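Dihydroorotase (Campylobacter jejuni subsp. jejuni, PDB 3PNU) probably catalyses the zinc-dependent, reversible cyclisation of N-carbamoyl-L-aspartate to (S)-dihydroorotate, the third step of de novo pyrimidine synthesis, and works as a homodimer. Local coordinates at residues Phe305-Asp308 against Asn309-Ile313; Pro346-Ala349 against Gly350-Leu353; Asn159-Val162 against Met163-Glu166; Tyr137-Pro140 against Thr141-Met145; Ile172-Lys175 against Leu176-Phe180. One frame throughout, in Å; residues are numbered along the deposited sequence.

Contact 1 of 5, residues Phe305-Asp308 against Asn309-Ile313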
# COMPACT_ATOMS: atom_id res chain seq x y z
N PHE A 305 5.25 -21.74 -20.53
CA PHE A 305 5.00 -21.11 -19.25
C PHE A 305 3.85 -21.78 -18.49
O PHE A 305 3.95 -21.99 -17.28
CB PHE A 305 4.78 -19.60 -19.47
CG PHE A 305 4.47 -18.82 -18.22
CD1 PHE A 305 5.36 -18.81 -17.15
CD2 PHE A 305 3.32 -18.06 -18.14
CE1 PHE A 305 5.07 -18.09 -16.02
CE2 PHE A 305 3.04 -17.32 -17.00
CZ PHE A 305 3.92 -17.34 -15.94
N LEU A 306 2.79 -22.13 -19.20
CA LEU A 306 1.62 -22.78 -18.61
C LEU A 306 1.69 -24.28 -18.47
O LEU A 306 0.91 -24.87 -17.72
CB LEU A 306 0.38 -22.52 -19.48
CG LEU A 306 -0.56 -21.38 -19.21
CD1 LEU A 306 -1.57 -21.32 -20.35
CD2 LEU A 306 -1.26 -21.62 -17.86
N SER A 307 2.58 -24.93 -19.22
CA SER A 307 2.59 -26.38 -19.18
C SER A 307 3.89 -27.12 -19.42
O SER A 307 4.25 -27.95 -18.59
CB SER A 307 1.56 -26.89 -20.19
OG SER A 307 1.27 -28.26 -19.99
N ASP A 308 4.57 -26.84 -20.52
CA ASP A 308 5.78 -27.62 -20.86
C ASP A 308 6.93 -27.51 -19.85
O ASP A 308 7.66 -28.48 -19.63
CB ASP A 308 6.32 -27.31 -22.27
CG ASP A 308 5.27 -27.48 -23.37
OD1 ASP A 308 4.12 -27.86 -23.09
OD2 ASP A 308 5.61 -27.22 -24.53
N ASN A 309 7.10 -26.33 -19.25
CA ASN A 309 8.18 -26.15 -18.29
C ASN A 309 7.96 -27.05 -17.09
O ASN A 309 8.85 -27.77 -16.66
CB ASN A 309 8.33 -24.69 -17.85
CG ASN A 309 8.79 -23.77 -18.98
OD1 ASN A 309 8.97 -24.22 -20.11
ND2 ASN A 309 8.98 -22.47 -18.68
N THR A 310 6.75 -26.99 -16.54
CA THR A 310 6.42 -27.82 -15.42
C THR A 310 6.57 -29.28 -15.82
O THR A 310 7.20 -30.05 -15.11
CB THR A 310 4.98 -27.61 -14.97
OG1 THR A 310 4.82 -26.27 -14.49
CG2 THR A 310 4.61 -28.59 -13.89
N CYS A 311 6.02 -29.66 -16.96
CA CYS A 311 6.10 -31.06 -17.42
C CYS A 311 7.54 -31.55 -17.51
O CYS A 311 7.82 -32.66 -17.09
CB CYS A 311 5.35 -31.29 -18.74
SG CYS A 311 3.55 -31.24 -18.53
N LYS A 312 8.43 -30.73 -18.02
CA LYS A 312 9.83 -31.11 -18.15
C LYS A 312 10.55 -31.20 -16.79
O LYS A 312 11.29 -32.14 -16.55
CB LYS A 312 10.57 -30.14 -19.08
CG LYS A 312 12.02 -30.52 -19.26
CD LYS A 312 12.70 -29.70 -20.33
CE LYS A 312 14.13 -30.18 -20.53
NZ LYS A 312 14.74 -29.50 -21.70
N ILE A 313 10.29 -30.24 -15.92
CA ILE A 313 10.88 -30.19 -14.59
C ILE A 313 10.55 -31.39 -13.73
O ILE A 313 11.42 -31.92 -13.02
CB ILE A 313 10.42 -28.91 -13.85
CG1 ILE A 313 11.10 -27.70 -14.48
CG2 ILE A 313 10.76 -29.01 -12.35
CD1 ILE A 313 10.56 -26.37 -14.00
O HOH W 1 4.39 -24.74 -16.87

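Contact 2 of 5, residues Pro346-Ala349 against Gly350-Leu353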
# COMPACT_ATOMS: atom_id res chain seq x y z
N PRO A 346 -14.30 -11.48 -8.41
CA PRO A 346 -13.20 -11.95 -9.22
C PRO A 346 -12.29 -10.84 -9.67
O PRO A 346 -12.67 -9.68 -9.60
CB PRO A 346 -13.91 -12.51 -10.45
CG PRO A 346 -15.04 -11.58 -10.63
CD PRO A 346 -15.50 -11.21 -9.22
N TYR A 347 -11.11 -11.23 -10.14
CA TYR A 347 -10.11 -10.32 -10.67
C TYR A 347 -10.64 -9.83 -12.00
O TYR A 347 -11.40 -10.54 -12.66
CB TYR A 347 -8.78 -11.07 -10.85
CG TYR A 347 -7.66 -10.25 -11.49
CD1 TYR A 347 -7.16 -9.12 -10.88
CD2 TYR A 347 -7.09 -10.64 -12.69
CE1 TYR A 347 -6.14 -8.37 -11.46
CE2 TYR A 347 -6.05 -9.89 -13.27
CZ TYR A 347 -5.58 -8.76 -12.63
OH TYR A 347 -4.58 -7.99 -13.17
N MET A 348 -10.25 -8.62 -12.40
CA MET A 348 -10.73 -8.06 -13.66
C MET A 348 -12.27 -7.93 -13.66
O MET A 348 -12.88 -7.75 -14.71
CB MET A 348 -10.26 -8.94 -14.82
CG MET A 348 -8.77 -8.86 -15.14
SD MET A 348 -8.38 -7.48 -16.23
CE MET A 348 -6.59 -7.62 -16.39
N ALA A 349 -12.90 -8.04 -12.49
CA ALA A 349 -14.35 -7.93 -12.36
C ALA A 349 -14.88 -6.78 -13.23
O ALA A 349 -14.25 -5.72 -13.32
CB ALA A 349 -14.74 -7.71 -10.92
N GLY A 350 -16.01 -6.99 -13.89
CA GLY A 350 -16.62 -5.97 -14.77
C GLY A 350 -15.82 -5.55 -15.99
O GLY A 350 -16.23 -4.65 -16.73
N GLU A 351 -14.69 -6.19 -16.22
CA GLU A 351 -13.83 -5.86 -17.36
C GLU A 351 -14.25 -6.62 -18.63
O GLU A 351 -14.89 -7.69 -18.55
CB GLU A 351 -12.37 -6.16 -17.02
CG GLU A 351 -11.75 -5.20 -16.01
CD GLU A 351 -11.44 -3.83 -16.63
OE1 GLU A 351 -10.80 -3.78 -17.70
OE2 GLU A 351 -11.81 -2.80 -16.02
N ILE A 352 -13.88 -6.07 -19.79
CA ILE A 352 -14.17 -6.70 -21.08
C ILE A 352 -12.90 -7.28 -21.68
O ILE A 352 -12.02 -6.56 -22.17
CB ILE A 352 -14.89 -5.74 -22.08
CG1 ILE A 352 -16.39 -5.62 -21.74
CG2 ILE A 352 -14.80 -6.27 -23.50
CD1 ILE A 352 -16.69 -5.03 -20.38
N LEU A 353 -12.85 -8.61 -21.66
CA LEU A 353 -11.72 -9.39 -22.15
C LEU A 353 -11.86 -9.69 -23.63
O LEU A 353 -12.93 -10.10 -24.09
CB LEU A 353 -11.61 -10.69 -21.35
CG LEU A 353 -11.47 -10.50 -19.83
CD1 LEU A 353 -11.64 -11.82 -19.08
CD2 LEU A 353 -10.12 -9.84 -19.50
O HOH W 2 -13.89 -3.54 -14.56

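Contact 3 of 5, residues Asn159-Val162 against Met163-Glu166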
# COMPACT_ATOMS: atom_id res chain seq x y z
N ASN A 159 9.75 -10.85 7.70
CA ASN A 159 8.86 -9.94 8.44
C ASN A 159 9.40 -8.51 8.50
O ASN A 159 8.95 -7.71 9.30
CB ASN A 159 8.63 -10.48 9.85
CG ASN A 159 7.83 -11.76 9.85
OD1 ASN A 159 6.85 -11.89 9.11
ND2 ASN A 159 8.22 -12.71 10.69
N ASP A 160 10.34 -8.21 7.63
CA ASP A 160 10.92 -6.89 7.53
C ASP A 160 9.91 -5.91 6.88
O ASP A 160 8.75 -6.26 6.66
CB ASP A 160 12.16 -7.01 6.66
CG ASP A 160 13.20 -7.92 7.26
OD1 ASP A 160 13.31 -7.89 8.50
OD2 ASP A 160 13.91 -8.64 6.52
N PHE A 161 10.36 -4.70 6.58
CA PHE A 161 9.55 -3.71 5.90
C PHE A 161 8.92 -4.35 4.66
O PHE A 161 9.62 -4.98 3.86
CB PHE A 161 10.42 -2.52 5.52
CG PHE A 161 9.66 -1.40 4.87
CD1 PHE A 161 8.79 -0.62 5.61
CD2 PHE A 161 9.83 -1.11 3.53
CE1 PHE A 161 8.08 0.42 5.02
CE2 PHE A 161 9.15 -0.07 2.95
CZ PHE A 161 8.27 0.70 3.69
N VAL A 162 7.62 -4.14 4.51
CA VAL A 162 6.81 -4.76 3.47
C VAL A 162 7.35 -4.79 2.05
O VAL A 162 7.26 -5.81 1.40
CB VAL A 162 5.34 -4.19 3.48
CG1 VAL A 162 5.31 -2.75 3.01
CG2 VAL A 162 4.40 -5.09 2.64
N MET A 163 7.96 -3.71 1.58
CA MET A 163 8.49 -3.71 0.24
C MET A 163 9.78 -4.52 0.11
O MET A 163 10.19 -4.83 -1.04
CB MET A 163 8.78 -2.28 -0.20
CG MET A 163 7.57 -1.37 -0.16
SD MET A 163 6.18 -2.03 -1.13
CE MET A 163 6.95 -2.02 -2.74
N ASP A 164 10.41 -4.88 1.24
CA ASP A 164 11.68 -5.63 1.21
C ASP A 164 11.56 -7.09 1.66
O ASP A 164 12.55 -7.82 1.71
CB ASP A 164 12.68 -4.99 2.18
CG ASP A 164 13.00 -3.54 1.85
OD1 ASP A 164 12.81 -3.08 0.71
OD2 ASP A 164 13.50 -2.86 2.76
N ARG A 165 10.37 -7.54 1.99
CA ARG A 165 10.22 -8.88 2.51
C ARG A 165 10.74 -9.97 1.60
O ARG A 165 11.37 -10.91 2.09
CB ARG A 165 8.77 -9.17 2.87
CG ARG A 165 8.31 -8.36 4.02
CD ARG A 165 6.86 -8.57 4.29
NE ARG A 165 6.48 -7.79 5.46
CZ ARG A 165 5.24 -7.59 5.86
NH1 ARG A 165 4.22 -8.10 5.18
NH2 ARG A 165 5.01 -6.85 6.94
N GLU A 166 10.50 -9.83 0.30
CA GLU A 166 10.96 -10.86 -0.63
C GLU A 166 12.46 -10.75 -0.92
O GLU A 166 13.17 -11.77 -0.87
CB GLU A 166 10.15 -10.87 -1.93
CG GLU A 166 10.66 -11.89 -2.92
CD GLU A 166 9.82 -11.98 -4.18
OE1 GLU A 166 10.43 -12.09 -5.27
OE2 GLU A 166 8.57 -11.92 -4.09
O HOH W 3 7.07 -5.54 8.59

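Contact 4 of 5, residues Tyr137-Pro140 against Thr141-Met145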
# COMPACT_ATOMS: atom_id res chain seq x y z
N TYR A 137 18.09 -27.83 12.49
CA TYR A 137 16.69 -27.99 12.80
C TYR A 137 15.90 -28.53 11.57
O TYR A 137 15.05 -29.40 11.70
CB TYR A 137 16.17 -26.63 13.24
CG TYR A 137 14.70 -26.55 13.52
CD1 TYR A 137 14.18 -27.04 14.71
CD2 TYR A 137 13.84 -25.93 12.62
CE1 TYR A 137 12.82 -26.94 14.99
CE2 TYR A 137 12.48 -25.82 12.88
CZ TYR A 137 11.98 -26.33 14.07
OH TYR A 137 10.63 -26.23 14.34
N LEU A 138 16.22 -28.03 10.38
CA LEU A 138 15.54 -28.47 9.16
C LEU A 138 16.24 -29.62 8.43
O LEU A 138 15.65 -30.25 7.57
CB LEU A 138 15.45 -27.29 8.18
CG LEU A 138 14.66 -26.07 8.63
CD1 LEU A 138 14.92 -24.90 7.69
CD2 LEU A 138 13.16 -26.38 8.73
N LYS A 139 17.48 -29.92 8.78
CA LYS A 139 18.23 -30.93 8.02
C LYS A 139 17.59 -32.30 7.79
O LYS A 139 17.47 -32.75 6.65
CB LYS A 139 19.66 -31.09 8.55
CG LYS A 139 20.48 -32.14 7.79
CD LYS A 139 21.98 -32.02 8.02
CE LYS A 139 22.57 -30.81 7.28
NZ LYS A 139 24.05 -30.68 7.47
N PRO A 140 17.16 -32.98 8.86
CA PRO A 140 16.59 -34.32 8.61
C PRO A 140 15.47 -34.33 7.57
O PRO A 140 15.48 -35.15 6.66
CB PRO A 140 16.06 -34.73 9.99
CG PRO A 140 16.87 -33.93 10.97
CD PRO A 140 17.10 -32.61 10.28
N THR A 141 14.53 -33.41 7.71
CA THR A 141 13.40 -33.30 6.81
C THR A 141 13.79 -32.95 5.37
O THR A 141 13.35 -33.62 4.43
CB THR A 141 12.45 -32.24 7.29
OG1 THR A 141 12.14 -32.50 8.66
CG2 THR A 141 11.17 -32.21 6.43
N LEU A 142 14.61 -31.92 5.19
CA LEU A 142 14.99 -31.52 3.83
C LEU A 142 15.85 -32.55 3.11
O LEU A 142 15.82 -32.65 1.87
CB LEU A 142 15.67 -30.14 3.83
CG LEU A 142 14.80 -28.98 4.35
CD1 LEU A 142 15.56 -27.67 4.22
CD2 LEU A 142 13.49 -28.90 3.64
N GLU A 143 16.62 -33.33 3.88
CA GLU A 143 17.44 -34.39 3.29
C GLU A 143 16.58 -35.55 2.83
O GLU A 143 16.83 -36.12 1.78
CB GLU A 143 18.54 -34.86 4.24
CG GLU A 143 19.69 -33.87 4.33
CD GLU A 143 20.87 -34.39 5.15
OE1 GLU A 143 20.70 -35.38 5.93
OE2 GLU A 143 21.97 -33.80 5.03
N ALA A 144 15.58 -35.91 3.61
CA ALA A 144 14.66 -36.97 3.24
C ALA A 144 13.92 -36.50 1.98
O ALA A 144 13.78 -37.27 1.01
CB ALA A 144 13.68 -37.27 4.35
N MET A 145 13.46 -35.24 1.98
CA MET A 145 12.75 -34.70 0.82
C MET A 145 13.62 -34.77 -0.40
O MET A 145 13.15 -35.06 -1.50
CB MET A 145 12.30 -33.27 1.05
CG MET A 145 11.13 -33.15 2.00
SD MET A 145 10.54 -31.47 2.22
CE MET A 145 10.02 -31.02 0.57

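Contact 5 of 5, residues Ile172-Lys175 against Leu176-Phe180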
# COMPACT_ATOMS: atom_id res chain seq x y z
N ILE A 172 18.05 -16.44 2.42
CA ILE A 172 17.55 -17.72 2.92
C ILE A 172 17.46 -18.77 1.79
O ILE A 172 18.00 -19.86 1.92
CB ILE A 172 16.20 -17.55 3.61
CG1 ILE A 172 16.38 -16.67 4.85
CG2 ILE A 172 15.63 -18.91 4.00
CD1 ILE A 172 15.12 -16.30 5.52
N TYR A 173 16.79 -18.45 0.69
CA TYR A 173 16.75 -19.37 -0.43
C TYR A 173 18.16 -19.78 -0.86
O TYR A 173 18.38 -20.90 -1.32
CB TYR A 173 16.14 -18.72 -1.67
CG TYR A 173 14.67 -18.68 -1.72
CD1 TYR A 173 13.91 -19.85 -1.49
CD2 TYR A 173 13.99 -17.52 -2.07
CE1 TYR A 173 12.55 -19.83 -1.56
CE2 TYR A 173 12.59 -17.50 -2.16
CZ TYR A 173 11.89 -18.65 -1.90
OH TYR A 173 10.51 -18.64 -1.98
N GLU A 174 19.10 -18.86 -0.76
CA GLU A 174 20.45 -19.12 -1.18
C GLU A 174 21.12 -20.14 -0.25
O GLU A 174 21.76 -21.08 -0.74
CB GLU A 174 21.24 -17.80 -1.25
CG GLU A 174 22.56 -17.93 -1.98
CD GLU A 174 23.17 -16.59 -2.39
OE1 GLU A 174 22.74 -15.55 -1.84
OE2 GLU A 174 24.07 -16.61 -3.26
N LYS A 175 20.94 -20.01 1.06
CA LYS A 175 21.58 -20.96 1.96
C LYS A 175 20.92 -22.34 1.86
O LYS A 175 21.61 -23.36 1.92
CB LYS A 175 21.65 -20.46 3.40
CG LYS A 175 20.42 -20.63 4.24
CD LYS A 175 20.74 -20.32 5.71
CE LYS A 175 19.53 -20.57 6.59
NZ LYS A 175 19.77 -20.25 8.02
N LEU A 176 19.61 -22.38 1.70
CA LEU A 176 18.94 -23.65 1.54
C LEU A 176 19.43 -24.33 0.27
O LEU A 176 19.56 -25.54 0.24
CB LEU A 176 17.44 -23.47 1.48
CG LEU A 176 16.79 -22.98 2.77
CD1 LEU A 176 15.30 -22.85 2.58
CD2 LEU A 176 17.10 -23.94 3.91
N ALA A 177 19.69 -23.55 -0.78
CA ALA A 177 20.14 -24.14 -2.05
C ALA A 177 21.54 -24.73 -1.92
O ALA A 177 21.82 -25.80 -2.46
CB ALA A 177 20.13 -23.13 -3.13
N LYS A 178 22.42 -24.01 -1.23
CA LYS A 178 23.80 -24.45 -1.06
C LYS A 178 23.89 -25.66 -0.13
O LYS A 178 24.65 -26.58 -0.39
CB LYS A 178 24.67 -23.30 -0.55
CG LYS A 178 24.76 -22.17 -1.54
CD LYS A 178 25.82 -21.12 -1.19
CE LYS A 178 25.48 -20.32 0.04
NZ LYS A 178 26.55 -19.30 0.29
N HIS A 179 23.11 -25.65 0.95
CA HIS A 179 23.11 -26.72 1.91
C HIS A 179 22.32 -27.94 1.44
O HIS A 179 22.56 -29.02 1.93
CB HIS A 179 22.54 -26.26 3.25
CG HIS A 179 23.51 -25.50 4.10
ND1 HIS A 179 23.63 -24.13 4.06
CD2 HIS A 179 24.38 -25.93 5.05
CE1 HIS A 179 24.54 -23.74 4.94
NE2 HIS A 179 25.01 -24.81 5.55
N PHE A 180 21.39 -27.77 0.52
CA PHE A 180 20.58 -28.91 0.05
C PHE A 180 20.54 -28.88 -1.47
O PHE A 180 19.50 -28.66 -2.05
CB PHE A 180 19.19 -28.83 0.66
CG PHE A 180 19.19 -28.83 2.17
CD1 PHE A 180 19.31 -30.02 2.88
CD2 PHE A 180 19.08 -27.66 2.88
CE1 PHE A 180 19.32 -30.02 4.26
CE2 PHE A 180 19.08 -27.66 4.25
CZ PHE A 180 19.21 -28.84 4.95

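Contact 1 of 5, residues Phe305-Asp308 against Asn309-Ile313
Ser307 and Asp308 lead the backbone bonding into Asn309-Ile313. Cys311 N donates to Ser307 O over 3.0 Å in an almost straight bond of 167°, and Lys312 N reaches Asp308 O at 2.9 Å. Two residues earlier the i to i+4 pattern is absent: Asn309 N lies 5.7 Å from Phe305 O, in the part of the helix that opens into a wider, pi-type turn. Water takes over there. A single molecule is hydrogen-bonded to Phe305 O at 2.8 Å and to Thr310 OG1 at 2.9 Å, bridging the widened turn.

The irregular turn belongs to helix 299-314, which packs on strands 31-35 and 256-258 of the TIM barrel. Polar side chains tie the helix to its surroundings: Ser307 OG bonds Asn29 O, and Asn309 ND2 is shared between Val256 O and Gly252 O.

Van der Waals contact completes the account. The sulfur of Cys311, its SG beside its own backbone N (chi1 -72°), comes alongside the Ser307 hydroxyl, with SG and OG 4.0 Å apart. On the exposed side, Lys312 CB rests 3.4 Å from Asp308 O before its extended chain leads off.

Contact 2 of 5, residues Pro346-Ala349 against Gly350-Leu353
Met348 and Glu351 meet at the joint of two successive turns, and the path to that joint starts at Pro346. From Pro346 to Ala349 the chain makes a type II beta turn, closed by a weak bond of 3.3 Å from Ala349 N to Pro346 O. Tyr347 takes the first corner of this turn and packs elsewhere, on Leu230, Val279 and Val284. Met348 takes the second with a positive phi of 60°, and its side chain does most of the touching. Bent at chi2 (-84°), it swings SD to 4.1 Å from Glu351 CG and 4.4 Å from Leu353 CD2, a loose sulfur-methyl contact that Val288 joins from helix 285-296. Glu351 N lies 2.8 Å from Met348 O in the bond that closes the second turn, although the place of that oxygen is less certain. Ala349 completes the walk: its O receives a proton from a water at 2.5 Å, and the same water gives another to Glu351 OE2 at 2.6 Å, joining main chain to carboxylate. Two overlapping type II turns, the second with Gly350 at its positive-phi corner, thus deliver the chain into strand 352-357, part of a four-stranded antiparallel sheet, where Leu353 pairs with Trp331.

Contact 3 of 5, residues Asn159-Val162 against Met163-Glu166
Arg165 turns back over Asp160 and Val162, and its chain can be followed atom by atom. CB lies 4.0 Å from Val162 O, a loose start. With CG beside its own backbone N (chi1 -68°), the chain heads back to the start of the loop, CG at 3.4 Å from Asp160 O. From CG to NE it runs fully extended, and CD skirts Val162 CA. NE then gives its proton to Asp160 O over 3.0 Å at 165°; the oxygen lies at the guanidinium edge, only 9° out of the plane. Val162 CA covers one face of the same group, toward its rim. At the tip the two terminal nitrogens diverge. Arg165 NH2 donates to a water oxygen 2.9 Å away. That water is hydrogen-bonded to Asp160 O as well, which therefore meets both NE and the water. Arg165 NH1 passes Val162 CG2 at 3.9 Å. It also bonds Gly223 O of the second subunit.

This loop follows strand 152-154 of the TIM barrel, the strand that leads to the zinc ligand His155, and it also lies at the dimer interface. Asp164 makes a salt bridge there with Arg238 of the second subunit, while Val162 N bonds Asp219 of that subunit.

Within the loop, Asp164 N closes a tight turn onto Phe161 O at 2.7 Å. Phe161 and Met163 extend side by side in the same direction, CE2 of the ring 3.7 Å from Met163 CG. Val162, pointing the same way, brings CG1 to 4.1 Å from the same Met163 CG.

Contact 4 of 5, residues Tyr137-Pro140 against Thr141-Met145
Glu143 N donates to Lys139 O at 3.0 Å, the shortest of three backbone bonds that join Tyr137-Pro140 to Thr141-Met145. The other two, Leu142 N to Leu138 O and Ala144 N to Pro140 O, are both 3.1 Å long, and the first is practically straight at 176°. Together they carry helix 135-147 past Pro140, whose nitrogen has no proton to offer the preceding turn; the helix is kinked at that point.

The side chains of Lys139 and Glu143, one turn apart, also meet. They cross at a slant, and carbon does the touching: Lys139 CG and CD each lie 3.5 Å from Glu143 OE2, the carboxylate lying against the methylene chain. The ammonium group stops short, NZ remaining 4.5 Å from Glu143 OE2, beyond a salt bridge. The lysine chain is extended as far as CD and bends at chi3 (-73°), and its NZ has a weak, long ion pair with Glu136.

On another side of the helix, Leu142 CD1 packs on Leu138 CB at 4.0 Å. That apolar stripe continues onto Phe97, Leu152 and Phe180, whereas the buried Thr141 OG1 finds its partner in Tyr100 O. The helix is thus two-sided, with aliphatic branches facing the body of the barrel and charges facing outward. Since Lys139 and Glu143 are near each other without an ionic bond, their mutual attraction is probably modest, and the methylene groups of the lysine supply most of the actual contact.

Contact 5 of 5, residues Ile172-Lys175 against Leu176-Phe180
The helix 170-179 that connects strands 152-154 and 185-187 in a beta-alpha-beta unit of the barrel reaches its last turn where His179 folds back onto Lys175. One carbonyl is gripped twice there. Lys175 O accepts His179 N at 2.9 Å, the ordinary helical bond, and also His179 ND1 at 3.0 Å. The two donors come from opposite faces of the carbonyl plane. The imidazole meets the oxygen exactly in its ring plane, but ND1 stands 39° out of the carbonyl plane, and the N-H...O angle is a bent 146°. With CG beside the backbone N (chi1 -80°), the ring hangs back along the helix and can make this second bond. One residue on, Phe180 leaves helical geometry.

Upstream, Leu176 N bonds Ile172 O at 3.0 Å, and the side chains of the same two residues touch, Ile172 CG2 at 4.2 Å from Leu176 CD1. Tyr173 packs on Ile185 and Met187 of the next strand. Lys178 lays its aliphatic part beside the Glu174 carbonyl, CG at 3.3 Å from Glu174 O. The charged ends of these two residues do not meet, NZ of Lys178 being 5.1 Å from Glu174 OE2, which bonds Tyr202 OH instead; Lys175 NZ goes to Phe133 O.

The donation from ND1 means that this nitrogen carries a proton. The C-terminal end of a helix presents carbonyl oxygens, so its field might favour a positive charge on His179, although the charge state is not seen.

In the fold
Contacts 4 and 5 are neighbours, centres about 12 Å apart: Phe180, just past the end of one helix, packs against Leu142, Lys139 and Glu143 of the other, so the two helices share an apolar seam. Contact 3 lies on the loop leading into the helix of contact 5, yet it differs in kind, since the other subunit supplies partners. Contact 1, closest to the centre of the chain, lies on a helix whose widened turn is bridged by a water, while contact 2 is a surface turn in front of an antiparallel strand, its centre about 40 Å from that of contact 5. Regular backbone bonding dominates contacts 4 and 5; side chains and water carry more of contact 3.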